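PDB 4HH8: butyrophilin subfamily 1 member A1 from Bos taurus, which may act in the secretion of milk-fat droplets and probably restrains proliferation and cytokine secretion of activated T cells, here represented by its two extracellular immunoglobulin domains. Local coordinates for residues Ala13-Pro21 with Cys110-Glu119; Trp155-Trp163 with Arg178-Val188. The protein carries 1 engineered substitution. All coordinates share one frame; numbering follows the deposited sequence.

Contact 1: Ala13-Pro21 with Cys110-Glu119; sequences APFDVIGPP and CFFRQDENYE. Unlike the reference sequence in segment 13-21: P21 (reference Gln).
The CB of A13 rests against the CB of N117 at 3.9 Å, where the N-terminal tail meets the β-hairpin 110-119. P14 follows at about a right angle to N117: its ring edge packs against the amide, with CD of P14 3.5 Å from CG of N117. F15 reaches further in. Its CG sits between the backbone N and the carbonyl carbon (chi1 60°), which swings the ring down onto the hairpin. There the carbonyl oxygens of F112 and N117 both lie at the ring edge near its plane, the closer pair being CZ of F15 and O of N117 at 3.4 Å, while CE1 of F15 touches CB of E119 at 3.7 Å. The ring and the N117 amide are turned 83° to each other, and CE2 of F15 touches CB of N117. With an alanine here, the aromatic surface against N117, E119 and L38 of strand 32-39 would be lost, which would probably open a gap between the strand and the hairpin. At D16 the carboxylate oxygen OD1 comes 3.5 Å from OE1 of E119; both are acceptors, so the approach is likely to be mildly unfavourable. V17 uses both methyls: CG2 meets CD2 of F112 at 3.5 Å, and CG1 meets SG of C110 at 3.7 Å, beside the V-set disulfide to C36. Strand 16-18 pairs with strand 32-39, so it faces the hairpin across the β-sandwich. With apolar contacts carrying the interface and two acidic side chains, D16 and E119, near its solvent side, the geometry implies that cohesion comes mainly from buried carbon surface, without polar pairing between the segments.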
loop_
_atom_site.group_PDB
_atom_site.type_symbol
_atom_site.label_atom_id
_atom_site.label_comp_id
_atom_site.label_asym_id
_atom_site.label_seq_id
_atom_site.Cartn_x
_atom_site.Cartn_y
_atom_site.Cartn_z
ATOM N N ALA A 13 18.871 12.067 -26.173
ATOM C CA ALA A 13 19.781 11.295 -25.252
ATOM C C ALA A 13 20.138 9.892 -25.777
ATOM O O ALA A 13 19.309 9.191 -26.379
ATOM C CB ALA A 13 19.194 11.215 -23.838
ATOM N N PRO A 14 21.388 9.474 -25.566
ATOM C CA PRO A 14 21.799 8.163 -26.053
ATOM C C PRO A 14 21.417 6.992 -25.113
ATOM O O PRO A 14 22.036 5.945 -25.147
ATOM C CB PRO A 14 23.324 8.315 -26.152
ATOM C CG PRO A 14 23.679 9.344 -25.087
ATOM C CD PRO A 14 22.504 10.260 -24.994
ATOM N N PHE A 15 20.386 7.177 -24.290
ATOM C CA PHE A 15 19.913 6.141 -23.381
ATOM C C PHE A 15 18.474 6.410 -23.002
ATOM O O PHE A 15 18.007 7.550 -23.081
ATOM C CB PHE A 15 20.766 6.102 -22.100
ATOM C CG PHE A 15 20.771 7.395 -21.308
ATOM C CD1 PHE A 15 19.710 7.732 -20.469
ATOM C CD2 PHE A 15 21.857 8.258 -21.374
ATOM C CE1 PHE A 15 19.727 8.920 -19.718
ATOM C CE2 PHE A 15 21.890 9.451 -20.616
ATOM C CZ PHE A 15 20.823 9.774 -19.795
ATOM N N ASP A 16 17.780 5.360 -22.575
ATOM C CA ASP A 16 16.484 5.546 -21.924
ATOM C C ASP A 16 16.490 4.988 -20.506
ATOM O O ASP A 16 17.388 4.234 -20.091
ATOM C CB ASP A 16 15.314 4.951 -22.747
ATOM C CG ASP A 16 15.149 5.631 -24.114
ATOM O OD1 ASP A 16 14.899 6.870 -24.157
ATOM O OD2 ASP A 16 15.286 4.921 -25.153
ATOM N N VAL A 17 15.473 5.400 -19.773
ATOM C CA VAL A 17 15.269 5.019 -18.389
ATOM C C VAL A 17 13.924 4.303 -18.371
ATOM O O VAL A 17 12.930 4.872 -18.769
ATOM C CB VAL A 17 15.225 6.256 -17.473
ATOM C CG1 VAL A 17 14.705 5.869 -16.090
ATOM C CG2 VAL A 17 16.574 6.865 -17.362
ATOM N N ILE A 18 13.923 3.058 -17.908
ATOM C CA ILE A 18 12.729 2.241 -17.855
ATOM C C ILE A 18 12.270 2.010 -16.421
ATOM O O ILE A 18 13.063 1.608 -15.584
ATOM C CB ILE A 18 12.993 0.849 -18.498
ATOM C CG1 ILE A 18 13.779 0.989 -19.798
ATOM C CG2 ILE A 18 11.654 0.133 -18.790
ATOM C CD1 ILE A 18 14.176 -0.347 -20.414
ATOM N N GLY A 19 10.989 2.228 -16.133
ATOM C CA GLY A 19 10.446 1.874 -14.821
ATOM C C GLY A 19 9.896 0.451 -14.808
ATOM O O GLY A 19 9.883 -0.212 -15.837
ATOM N N PRO A 20 9.453 -0.043 -13.641
ATOM C CA PRO A 20 8.952 -1.439 -13.634
ATOM C C PRO A 20 7.662 -1.641 -14.438
ATOM O O PRO A 20 6.886 -0.692 -14.598
ATOM C CB PRO A 20 8.699 -1.735 -12.144
ATOM C CG PRO A 20 9.246 -0.523 -11.377
ATOM C CD PRO A 20 9.320 0.620 -12.328
ATOM N N PRO A 21 7.422 -2.884 -14.932
ATOM C CA PRO A 21 6.153 -3.233 -15.619
ATOM C C PRO A 21 4.936 -2.855 -14.778
ATOM O O PRO A 21 3.932 -2.342 -15.307
ATOM C CB PRO A 21 6.207 -4.767 -15.726
ATOM C CG PRO A 21 7.652 -5.136 -15.584
ATOM C CD PRO A 21 8.345 -4.038 -14.830
ATOM N N CYS A 110 11.824 8.507 -11.479
ATOM C CA CYS A 110 13.275 8.276 -11.406
ATOM C C CYS A 110 13.970 8.942 -12.564
ATOM O O CYS A 110 13.699 8.624 -13.727
ATOM C CB CYS A 110 13.607 6.796 -11.410
ATOM S SG CYS A 110 12.908 5.916 -12.854
ATOM N N PHE A 111 14.904 9.823 -12.230
ATOM C CA PHE A 111 15.600 10.648 -13.191
ATOM C C PHE A 111 17.099 10.310 -13.161
ATOM O O PHE A 111 17.707 10.273 -12.091
ATOM C CB PHE A 111 15.335 12.091 -12.778
ATOM C CG PHE A 111 16.013 13.123 -13.613
ATOM C CD1 PHE A 111 15.426 13.576 -14.801
ATOM C CD2 PHE A 111 17.187 13.726 -13.170
ATOM C CE1 PHE A 111 16.036 14.573 -15.554
ATOM C CE2 PHE A 111 17.811 14.716 -13.906
ATOM C CZ PHE A 111 17.234 15.149 -15.106
ATOM N N PHE A 112 17.659 10.048 -14.343
ATOM C CA PHE A 112 19.076 9.737 -14.556
ATOM C C PHE A 112 19.658 10.843 -15.425
ATOM O O PHE A 112 19.120 11.098 -16.485
ATOM C CB PHE A 112 19.231 8.454 -15.360
ATOM C CG PHE A 112 18.968 7.209 -14.600
ATOM C CD1 PHE A 112 19.972 6.274 -14.427
ATOM C CD2 PHE A 112 17.710 6.935 -14.091
ATOM C CE1 PHE A 112 19.724 5.091 -13.737
ATOM C CE2 PHE A 112 17.463 5.766 -13.384
ATOM C CZ PHE A 112 18.454 4.851 -13.207
ATOM N N ARG A 113 20.761 11.465 -15.003
ATOM C CA ARG A 113 21.424 12.489 -15.817
ATOM C C ARG A 113 22.933 12.294 -15.929
ATOM O O ARG A 113 23.611 12.084 -14.923
ATOM C CB ARG A 113 21.149 13.911 -15.300
ATOM C CG ARG A 113 22.197 14.967 -15.815
ATOM C CD ARG A 113 21.987 16.383 -15.277
ATOM N NE ARG A 113 20.766 16.937 -15.844
ATOM C CZ ARG A 113 20.282 18.155 -15.601
ATOM N NH1 ARG A 113 20.918 19.010 -14.782
ATOM N NH2 ARG A 113 19.143 18.524 -16.184
ATOM N N GLN A 114 23.441 12.375 -17.159
ATOM C CA GLN A 114 24.872 12.515 -17.417
ATOM C C GLN A 114 25.099 13.769 -18.273
ATOM O O GLN A 114 24.664 13.836 -19.424
ATOM C CB GLN A 114 25.444 11.268 -18.086
ATOM C CG GLN A 114 26.922 11.037 -17.787
ATOM C CD GLN A 114 27.433 9.727 -18.396
ATOM O OE1 GLN A 114 27.325 9.499 -19.617
ATOM N NE2 GLN A 114 27.982 8.853 -17.548
ATOM N N ASP A 115 25.771 14.756 -17.675
ATOM C CA ASP A 115 25.905 16.122 -18.215
ATOM C C ASP A 115 24.604 16.711 -18.760
ATOM O O ASP A 115 23.734 17.137 -17.989
ATOM C CB ASP A 115 26.996 16.203 -19.278
ATOM C CG ASP A 115 28.323 15.692 -18.788
ATOM O OD1 ASP A 115 28.783 16.116 -17.695
ATOM O OD2 ASP A 115 28.924 14.874 -19.514
ATOM N N GLU A 116 24.488 16.724 -20.088
ATOM C CA GLU A 116 23.364 17.343 -20.812
ATOM C C GLU A 116 22.248 16.352 -21.175
ATOM O O GLU A 116 21.136 16.754 -21.559
ATOM C CB GLU A 116 23.889 18.023 -22.094
ATOM C CG GLU A 116 25.034 17.229 -22.776
ATOM C CD GLU A 116 25.273 17.586 -24.251
ATOM O OE1 GLU A 116 24.683 18.573 -24.767
ATOM O OE2 GLU A 116 26.067 16.857 -24.897
ATOM N N ASN A 117 22.561 15.062 -21.092
ATOM C CA ASN A 117 21.603 14.006 -21.408
ATOM C C ASN A 117 20.870 13.534 -20.148
ATOM O O ASN A 117 21.488 13.070 -19.184
ATOM C CB ASN A 117 22.307 12.810 -22.054
ATOM C CG ASN A 117 23.230 13.199 -23.223
ATOM O OD1 ASN A 117 22.837 13.913 -24.136
ATOM N ND2 ASN A 117 24.446 12.684 -23.202
ATOM N N TYR A 118 19.552 13.660 -20.158
ATOM C CA TYR A 118 18.733 13.130 -19.079
ATOM C C TYR A 118 17.544 12.370 -19.636
ATOM O O TYR A 118 17.101 12.633 -20.757
ATOM C CB TYR A 118 18.254 14.244 -18.148
ATOM C CG TYR A 118 17.552 15.386 -18.861
ATOM C CD1 TYR A 118 16.155 15.447 -18.938
ATOM C CD2 TYR A 118 18.293 16.416 -19.460
ATOM C CE1 TYR A 118 15.506 16.511 -19.608
ATOM C CE2 TYR A 118 17.665 17.474 -20.132
ATOM C CZ TYR A 118 16.278 17.522 -20.202
ATOM O OH TYR A 118 15.687 18.587 -20.862
ATOM N N GLU A 119 17.046 11.424 -18.842
ATOM C CA GLU A 119 15.811 10.717 -19.127
ATOM C C GLU A 119 15.162 10.287 -17.810
ATOM O O GLU A 119 15.815 10.277 -16.762
ATOM C CB GLU A 119 16.060 9.516 -20.046
ATOM C CG GLU A 119 14.786 8.763 -20.465
ATOM C CD GLU A 119 13.808 9.617 -21.261
ATOM O OE1 GLU A 119 14.049 9.791 -22.475
ATOM O OE2 GLU A 119 12.801 10.103 -20.673
#

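Contact 2: Trp155-Trp163 with Arg178-Val188; sequences WYPEPQVQW and RNPDEEGLFTV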
loop_
_atom_site.group_PDB
_atom_site.type_symbol
_atom_site.label_atom_id
_atom_site.label_comp_id
_atom_site.label_asym_id
_atom_site.label_seq_id
_atom_site.Cartn_x
_atom_site.Cartn_y
_atom_site.Cartn_z
ATOM N N TRP A 155 -6.367 -1.162 8.373
ATOM C CA TRP A 155 -6.234 -1.620 6.997
ATOM C C TRP A 155 -5.779 -0.500 6.129
ATOM O O TRP A 155 -6.161 0.632 6.351
ATOM C CB TRP A 155 -7.559 -2.154 6.466
ATOM C CG TRP A 155 -8.049 -3.269 7.273
ATOM C CD1 TRP A 155 -8.666 -3.181 8.497
ATOM C CD2 TRP A 155 -7.908 -4.664 6.983
ATOM N NE1 TRP A 155 -8.947 -4.439 8.957
ATOM C CE2 TRP A 155 -8.500 -5.369 8.051
ATOM C CE3 TRP A 155 -7.398 -5.388 5.891
ATOM C CZ2 TRP A 155 -8.553 -6.769 8.088
ATOM C CZ3 TRP A 155 -7.464 -6.779 5.922
ATOM C CH2 TRP A 155 -8.006 -7.453 7.028
ATOM N N TYR A 156 -4.985 -0.821 5.121
ATOM C CA TYR A 156 -4.668 0.151 4.120
ATOM C C TYR A 156 -4.549 -0.565 2.778
ATOM O O TYR A 156 -3.948 -1.626 2.716
ATOM C CB TYR A 156 -3.401 0.966 4.492
ATOM C CG TYR A 156 -3.306 2.180 3.609
ATOM C CD1 TYR A 156 -3.938 3.383 3.969
ATOM C CD2 TYR A 156 -2.679 2.105 2.370
ATOM C CE1 TYR A 156 -3.886 4.492 3.130
ATOM C CE2 TYR A 156 -2.637 3.209 1.522
ATOM C CZ TYR A 156 -3.248 4.378 1.906
ATOM O OH TYR A 156 -3.194 5.447 1.058
ATOM N N PRO A 157 -5.176 -0.046 1.710
ATOM C CA PRO A 157 -6.077 1.105 1.673
ATOM C C PRO A 157 -7.446 0.693 2.220
ATOM O O PRO A 157 -7.519 -0.216 3.065
ATOM C CB PRO A 157 -6.106 1.486 0.158
ATOM C CG PRO A 157 -5.951 0.034 -0.575
ATOM C CD PRO A 157 -4.953 -0.654 0.362
ATOM N N GLU A 158 -8.520 1.370 1.790
ATOM C CA GLU A 158 -9.868 0.995 2.184
ATOM C C GLU A 158 -10.064 -0.512 1.941
ATOM O O GLU A 158 -9.893 -0.985 0.823
ATOM C CB GLU A 158 -10.903 1.796 1.383
ATOM C CG GLU A 158 -10.939 3.312 1.709
ATOM C CD GLU A 158 -9.942 4.171 0.865
ATOM O OE1 GLU A 158 -8.944 3.666 0.305
ATOM O OE2 GLU A 158 -10.178 5.375 0.733
ATOM N N PRO A 159 -10.419 -1.259 2.984
ATOM C CA PRO A 159 -10.643 -2.703 2.878
ATOM C C PRO A 159 -12.122 -3.014 2.485
ATOM O O PRO A 159 -13.016 -2.177 2.671
ATOM C CB PRO A 159 -10.352 -3.177 4.313
ATOM C CG PRO A 159 -10.945 -2.009 5.133
ATOM C CD PRO A 159 -10.555 -0.786 4.388
ATOM N N GLN A 160 -12.360 -4.195 1.938
ATOM C CA GLN A 160 -13.686 -4.592 1.505
ATOM C C GLN A 160 -14.268 -5.471 2.581
ATOM O O GLN A 160 -13.541 -6.218 3.229
ATOM C CB GLN A 160 -13.582 -5.350 0.167
ATOM C CG GLN A 160 -14.775 -6.298 -0.244
ATOM C CD GLN A 160 -14.424 -7.173 -1.469
ATOM O OE1 GLN A 160 -14.213 -8.374 -1.355
ATOM N NE2 GLN A 160 -14.309 -6.551 -2.621
ATOM N N VAL A 161 -15.573 -5.342 2.794
ATOM C CA VAL A 161 -16.315 -6.135 3.744
ATOM C C VAL A 161 -17.212 -7.094 2.937
ATOM O O VAL A 161 -17.835 -6.672 1.996
ATOM C CB VAL A 161 -17.214 -5.243 4.605
ATOM C CG1 VAL A 161 -17.991 -6.066 5.605
ATOM C CG2 VAL A 161 -16.386 -4.117 5.358
ATOM N N GLN A 162 -17.278 -8.373 3.314
ATOM C CA GLN A 162 -18.169 -9.320 2.656
ATOM C C GLN A 162 -18.879 -10.121 3.745
ATOM O O GLN A 162 -18.240 -10.679 4.618
ATOM C CB GLN A 162 -17.369 -10.206 1.658
ATOM C CG GLN A 162 -18.034 -11.516 1.168
ATOM C CD GLN A 162 -16.985 -12.625 0.736
ATOM O OE1 GLN A 162 -16.165 -13.124 1.554
ATOM N NE2 GLN A 162 -17.040 -13.013 -0.533
ATOM N N TRP A 163 -20.196 -10.135 3.722
ATOM C CA TRP A 163 -20.971 -11.009 4.595
ATOM C C TRP A 163 -21.395 -12.251 3.838
ATOM O O TRP A 163 -21.813 -12.156 2.697
ATOM C CB TRP A 163 -22.240 -10.318 5.085
ATOM C CG TRP A 163 -21.992 -9.085 5.857
ATOM C CD1 TRP A 163 -21.823 -7.814 5.355
ATOM C CD2 TRP A 163 -21.870 -8.983 7.266
ATOM N NE1 TRP A 163 -21.626 -6.931 6.372
ATOM C CE2 TRP A 163 -21.637 -7.623 7.562
ATOM C CE3 TRP A 163 -21.966 -9.910 8.327
ATOM C CZ2 TRP A 163 -21.520 -7.155 8.866
ATOM C CZ3 TRP A 163 -21.836 -9.435 9.646
ATOM C CH2 TRP A 163 -21.602 -8.066 9.889
ATOM N N ARG A 178 -15.632 3.802 7.293
ATOM C CA ARG A 178 -14.198 3.718 7.392
ATOM C C ARG A 178 -13.609 5.050 7.893
ATOM O O ARG A 178 -13.973 6.073 7.425
ATOM C CB ARG A 178 -13.604 3.356 6.025
ATOM C CG ARG A 178 -13.910 1.932 5.626
ATOM C CD ARG A 178 -13.750 1.711 4.159
ATOM N NE ARG A 178 -14.123 0.361 3.750
ATOM C CZ ARG A 178 -15.378 -0.059 3.526
ATOM N NH1 ARG A 178 -16.434 0.763 3.656
ATOM N NH2 ARG A 178 -15.572 -1.300 3.117
ATOM N N ASN A 179 -12.669 4.982 8.816
ATOM C CA ASN A 179 -12.077 6.162 9.431
ATOM C C ASN A 179 -10.580 5.954 9.649
ATOM O O ASN A 179 -10.192 5.025 10.367
ATOM C CB ASN A 179 -12.719 6.460 10.793
ATOM C CG ASN A 179 -11.862 7.424 11.640
ATOM O OD1 ASN A 179 -11.856 8.655 11.407
ATOM N ND2 ASN A 179 -11.109 6.864 12.617
ATOM N N PRO A 180 -9.740 6.817 9.038
ATOM C CA PRO A 180 -8.283 6.609 9.107
ATOM C C PRO A 180 -7.731 6.960 10.475
ATOM O O PRO A 180 -8.166 7.934 11.062
ATOM C CB PRO A 180 -7.732 7.557 8.045
ATOM C CG PRO A 180 -8.807 8.689 7.903
ATOM C CD PRO A 180 -10.140 8.051 8.318
ATOM N N ASP A 181 -6.803 6.170 11.003
ATOM C CA ASP A 181 -6.144 6.528 12.277
ATOM C C ASP A 181 -5.119 7.644 12.053
ATOM O O ASP A 181 -5.083 8.248 10.954
ATOM C CB ASP A 181 -5.606 5.298 13.012
ATOM C CG ASP A 181 -4.343 4.713 12.399
ATOM O OD1 ASP A 181 -3.737 5.287 11.487
ATOM O OD2 ASP A 181 -3.919 3.640 12.883
ATOM N N GLU A 182 -4.292 7.940 13.055
ATOM C CA GLU A 182 -3.302 9.023 12.879
ATOM C C GLU A 182 -2.251 8.692 11.804
ATOM O O GLU A 182 -1.707 9.594 11.179
ATOM C CB GLU A 182 -2.602 9.433 14.194
ATOM C CG GLU A 182 -2.104 10.914 14.113
ATOM C CD GLU A 182 -1.116 11.343 15.236
ATOM O OE1 GLU A 182 -1.428 12.344 15.938
ATOM O OE2 GLU A 182 -0.030 10.705 15.409
ATOM N N GLU A 183 -1.974 7.411 11.594
ATOM C CA GLU A 183 -1.001 6.991 10.562
ATOM C C GLU A 183 -1.705 6.683 9.236
ATOM O O GLU A 183 -1.108 6.081 8.334
ATOM C CB GLU A 183 -0.181 5.770 11.022
ATOM C CG GLU A 183 0.380 5.855 12.459
ATOM C CD GLU A 183 -0.454 5.051 13.475
ATOM O OE1 GLU A 183 -0.948 3.912 13.142
ATOM O OE2 GLU A 183 -0.596 5.564 14.621
ATOM N N GLY A 184 -2.981 7.076 9.136
ATOM C CA GLY A 184 -3.751 6.925 7.878
ATOM C C GLY A 184 -4.386 5.542 7.645
ATOM O O GLY A 184 -4.888 5.270 6.554
ATOM N N LEU A 185 -4.364 4.661 8.647
ATOM C CA LEU A 185 -4.893 3.292 8.489
ATOM C C LEU A 185 -6.375 3.242 8.843
ATOM O O LEU A 185 -6.790 3.801 9.859
ATOM C CB LEU A 185 -4.133 2.329 9.377
ATOM C CG LEU A 185 -2.602 2.357 9.256
ATOM C CD1 LEU A 185 -1.895 1.398 10.265
ATOM C CD2 LEU A 185 -2.191 2.051 7.815
ATOM N N PHE A 186 -7.154 2.533 8.027
ATOM C CA PHE A 186 -8.597 2.480 8.188
ATOM C C PHE A 186 -9.082 1.481 9.224
ATOM O O PHE A 186 -8.625 0.331 9.284
ATOM C CB PHE A 186 -9.293 2.261 6.840
ATOM C CG PHE A 186 -8.979 3.331 5.853
ATOM C CD1 PHE A 186 -9.653 4.551 5.902
ATOM C CD2 PHE A 186 -7.975 3.164 4.923
ATOM C CE1 PHE A 186 -9.363 5.582 4.978
ATOM C CE2 PHE A 186 -7.639 4.222 4.003
ATOM C CZ PHE A 186 -8.348 5.415 4.034
ATOM N N THR A 187 -9.955 2.001 10.087
ATOM C CA THR A 187 -10.839 1.205 10.919
ATOM C C THR A 187 -12.158 1.076 10.166
ATOM O O THR A 187 -12.637 2.039 9.562
ATOM C CB THR A 187 -10.995 1.841 12.342
ATOM O OG1 THR A 187 -9.743 1.712 13.012
ATOM C CG2 THR A 187 -12.012 1.127 13.181
ATOM N N VAL A 188 -12.682 -0.147 10.120
ATOM C CA VAL A 188 -13.866 -0.425 9.331
ATOM C C VAL A 188 -14.990 -0.920 10.228
ATOM O O VAL A 188 -14.779 -1.785 11.047
ATOM C CB VAL A 188 -13.569 -1.454 8.157
ATOM C CG1 VAL A 188 -13.146 -2.808 8.690
ATOM C CG2 VAL A 188 -14.814 -1.588 7.205
#
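The ring of F186 is covered on both faces: CG of E158 stands over the centre of one, 4.1 Å from the centroid and 12° off the normal, a CH-pi contact, and O of G184 lies off-centre on the other. The E158 carboxylate is stacked within 16° of the ring plane, its chain being bent at chi2 (88°). At the ring edge comes O of W155, 3.4 Å from CD2 of F186. The Y156 ring runs nearly parallel to that of F186 but is slid so far that the two barely overlap, with CD1 of Y156 3.8 Å from CE2 of F186; O of G184 also lies at the Y156 ring edge. The indole of W155 has O of F186 at its edge. Side-on, the R178 guanidinium grips O of P159 with two nitrogens, NE at 3.0 Å and NH2 at 2.7 Å. The oxygen lies in the guanidinium plane, and both donors lie in the carbonyl plane, which fixes the group's rotation; CG2 of V188 lies off-centre over one guanidinium face. The backbones of W155 and F186 form an antiparallel hydrogen-bonded pair, N of W155 to O of F186 at 2.9 Å and N of F186 to O of W155 at 2.7 Å. Further along, CG2 of V161 meets CG2 of V188 at 3.5 Å. A salt bridge to E176 gives R178 a second partner, and NE1 of W155 bonds to OG of S152. In the second immunoglobulin domain, the segment 155-163 leaves the sheet of strands 146-155, 186-194 and 175-180 and crosses to strand 160-165 in the opposing sheet, where W155 and P159 pack on I206 of strand 201-208.

Contact 1 belongs to the N-terminal V-type domain and contact 2 to the membrane-proximal second domain; their centres are 38 Å apart, their nearest atoms about 18 Å, and they share no strand. Both are partly buried, yet contact 1 faces one sheet with the other, whereas contact 2 begins as pairing within one sheet and then crosses to the other. In contact 1 a terminal strand lies across from a hairpin, with buried F15, V17, C110 and F112 beside the acidic D16 and E119 near solvent, and without hydrogen bonding between its segments. In contact 2, backbone pairing and an arginine-to-carbonyl grip join aromatic and proline packing. Buried W155, P159 and V188 form its inner side.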